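PDB 1E6Y: methyl-coenzyme M reductase subunit gamma, which forms part of the nickel enzyme that releases methane from methyl-coenzyme M, with coenzyme B as reductant, in the last step of methanogenesis. Local coordinates for residues M184-D187 with Q188-P192. Sequence-based numbering, arbitrary orientation.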
loop_
_atom_site.group_PDB
_atom_site.type_symbol
_atom_site.label_atom_id
_atom_site.label_comp_id
_atom_site.label_asym_id
_atom_site.label_seq_id
_atom_site.Cartn_x
_atom_site.Cartn_y
_atom_site.Cartn_z
ATOM N N MET C 184 42.230 12.949 -29.796
ATOM C CA MET C 184 41.527 12.940 -28.516
ATOM C C MET C 184 42.432 13.542 -27.446
ATOM O O MET C 184 43.503 13.006 -27.158
ATOM C CB MET C 184 41.140 11.506 -28.130
ATOM C CG MET C 184 40.333 11.394 -26.838
ATOM S SD MET C 184 39.738 9.716 -26.546
ATOM C CE MET C 184 38.538 9.991 -25.238
ATOM N N ASP C 185 42.021 14.680 -26.895
ATOM C CA ASP C 185 42.837 15.395 -25.918
ATOM C C ASP C 185 42.171 15.531 -24.548
ATOM O O ASP C 185 42.596 16.334 -23.716
ATOM C CB ASP C 185 43.233 16.778 -26.459
ATOM C CG ASP C 185 42.042 17.597 -26.946
ATOM O OD1 ASP C 185 40.875 17.229 -26.677
ATOM O OD2 ASP C 185 42.280 18.635 -27.592
ATOM N N LYS C 186 41.100 14.767 -24.343
ATOM C CA LYS C 186 40.473 14.614 -23.029
ATOM C C LYS C 186 40.213 13.125 -22.814
ATOM O O LYS C 186 40.149 12.366 -23.786
ATOM C CB LYS C 186 39.142 15.373 -22.976
ATOM C CG LYS C 186 39.227 16.839 -23.373
ATOM C CD LYS C 186 37.865 17.503 -23.289
ATOM C CE LYS C 186 37.874 18.871 -23.944
ATOM N NZ LYS C 186 36.527 19.506 -23.913
ATOM N N ASP C 187 40.088 12.694 -21.559
ATOM C CA ASP C 187 39.719 11.302 -21.299
ATOM C C ASP C 187 38.225 11.085 -21.543
ATOM O O ASP C 187 37.536 11.998 -22.000
ATOM C CB ASP C 187 40.140 10.859 -19.881
ATOM C CG ASP C 187 39.407 11.599 -18.755
ATOM O OD1 ASP C 187 38.352 12.228 -18.985
ATOM O OD2 ASP C 187 39.871 11.494 -17.601
ATOM N N GLN C 188 37.727 9.887 -21.258
ATOM C CA GLN C 188 36.356 9.552 -21.629
ATOM C C GLN C 188 35.289 10.240 -20.780
ATOM O O GLN C 188 34.123 10.285 -21.171
ATOM C CB GLN C 188 36.146 8.031 -21.635
ATOM C CG GLN C 188 36.237 7.338 -20.286
ATOM C CD GLN C 188 36.007 5.839 -20.399
ATOM O OE1 GLN C 188 35.219 5.379 -21.232
ATOM N NE2 GLN C 188 36.716 5.068 -19.582
ATOM N N VAL C 189 35.694 10.846 -19.666
ATOM C CA VAL C 189 34.795 11.729 -18.924
ATOM C C VAL C 189 35.184 13.204 -19.067
ATOM O O VAL C 189 34.861 14.034 -18.212
ATOM C CB VAL C 189 34.705 11.334 -17.422
ATOM C CG1 VAL C 189 33.928 10.032 -17.275
ATOM C CG2 VAL C 189 36.092 11.204 -16.816
ATOM N N ALA C 190 35.876 13.515 -20.163
ATOM C CA ALA C 190 36.126 14.889 -20.605
ATOM C C ALA C 190 37.083 15.702 -19.730
ATOM O O ALA C 190 37.092 16.933 -19.794
ATOM C CB ALA C 190 34.801 15.641 -20.776
ATOM N N ILE C 191 37.929 15.018 -18.964
ATOM C CA ILE C 191 39.016 15.686 -18.251
ATOM C C ILE C 191 40.227 15.795 -19.176
ATOM O O ILE C 191 40.660 14.799 -19.761
ATOM C CB ILE C 191 39.420 14.911 -16.974
ATOM C CG1 ILE C 191 38.215 14.780 -16.042
ATOM C CG2 ILE C 191 40.560 15.634 -16.254
ATOM C CD1 ILE C 191 38.486 13.955 -14.807
ATOM N N PRO C 192 40.734 17.024 -19.385
ATOM C CA PRO C 192 41.799 17.284 -20.362
ATOM C C PRO C 192 43.062 16.462 -20.109
ATOM O O PRO C 192 43.493 16.298 -18.965
ATOM C CB PRO C 192 42.056 18.783 -20.213
ATOM C CG PRO C 192 40.747 19.322 -19.749
ATOM C CD PRO C 192 40.230 18.278 -18.797
HETATM O O HOH W 1 35.857 19.252 -20.996
#
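Asp187 and Ile191 are joined by two hydrogen bonds that close a hairpin loop: Asp187 N donates to Ile191 O at 2.8 Å and a fairly straight 164°, while Ile191 N returns to Asp187 OD1 at 2.8 Å. The second donor meets the carboxylate from above its plane, 48° out of it. Within this loop, Ala190 N bonds to Asp187 O at 2.9 Å, closing a turn from Asp187 to Ala190 whose middle residues, Gln188 and Val189, have type I backbone angles. With chi1 at 65°, the carboxylate of Asp187 swings back over the turn, and OD1 also accepts a weak bond from Val189 N, making an Asx turn. Two backbone N-H groups thus converge on one oxygen, and an alanine at Asp187 would probably leave both without this acceptor and the loop less firmly held in shape.

Aliphatic carbons lie in van der Waals contact with the carboxylate: Ile191 CB is 3.5 Å from Asp187 OD2, and Val189 CG2 touches Asp187 OD1. On the strand side, the extended chain of Lys186 runs past the backbone of the turn, its CD 3.6 Å from Ala190 O. That carbonyl is also linked to Lys186 NZ through a water, although the ammonium has a direct partner in Leu172 O.

At the base, Lys186 and Pro192 form an antiparallel non-hydrogen-bonded pair, supplemented by a CA-H...O contact from Lys186 CA to Ile191 O at 3.3 Å. The loop therefore connects strands 181-186 and 192-198 as a beta hairpin. Gln188 ties its tip to the rest of the chain: NE2 bonds to Leu40 O and Tyr84 O, the latter on strand 82-89, and its side chain packs on Val150 of strand 148-150. Val189 rests on the backbone of another protein's chain, its side chain about 8 Å from bound factor 430.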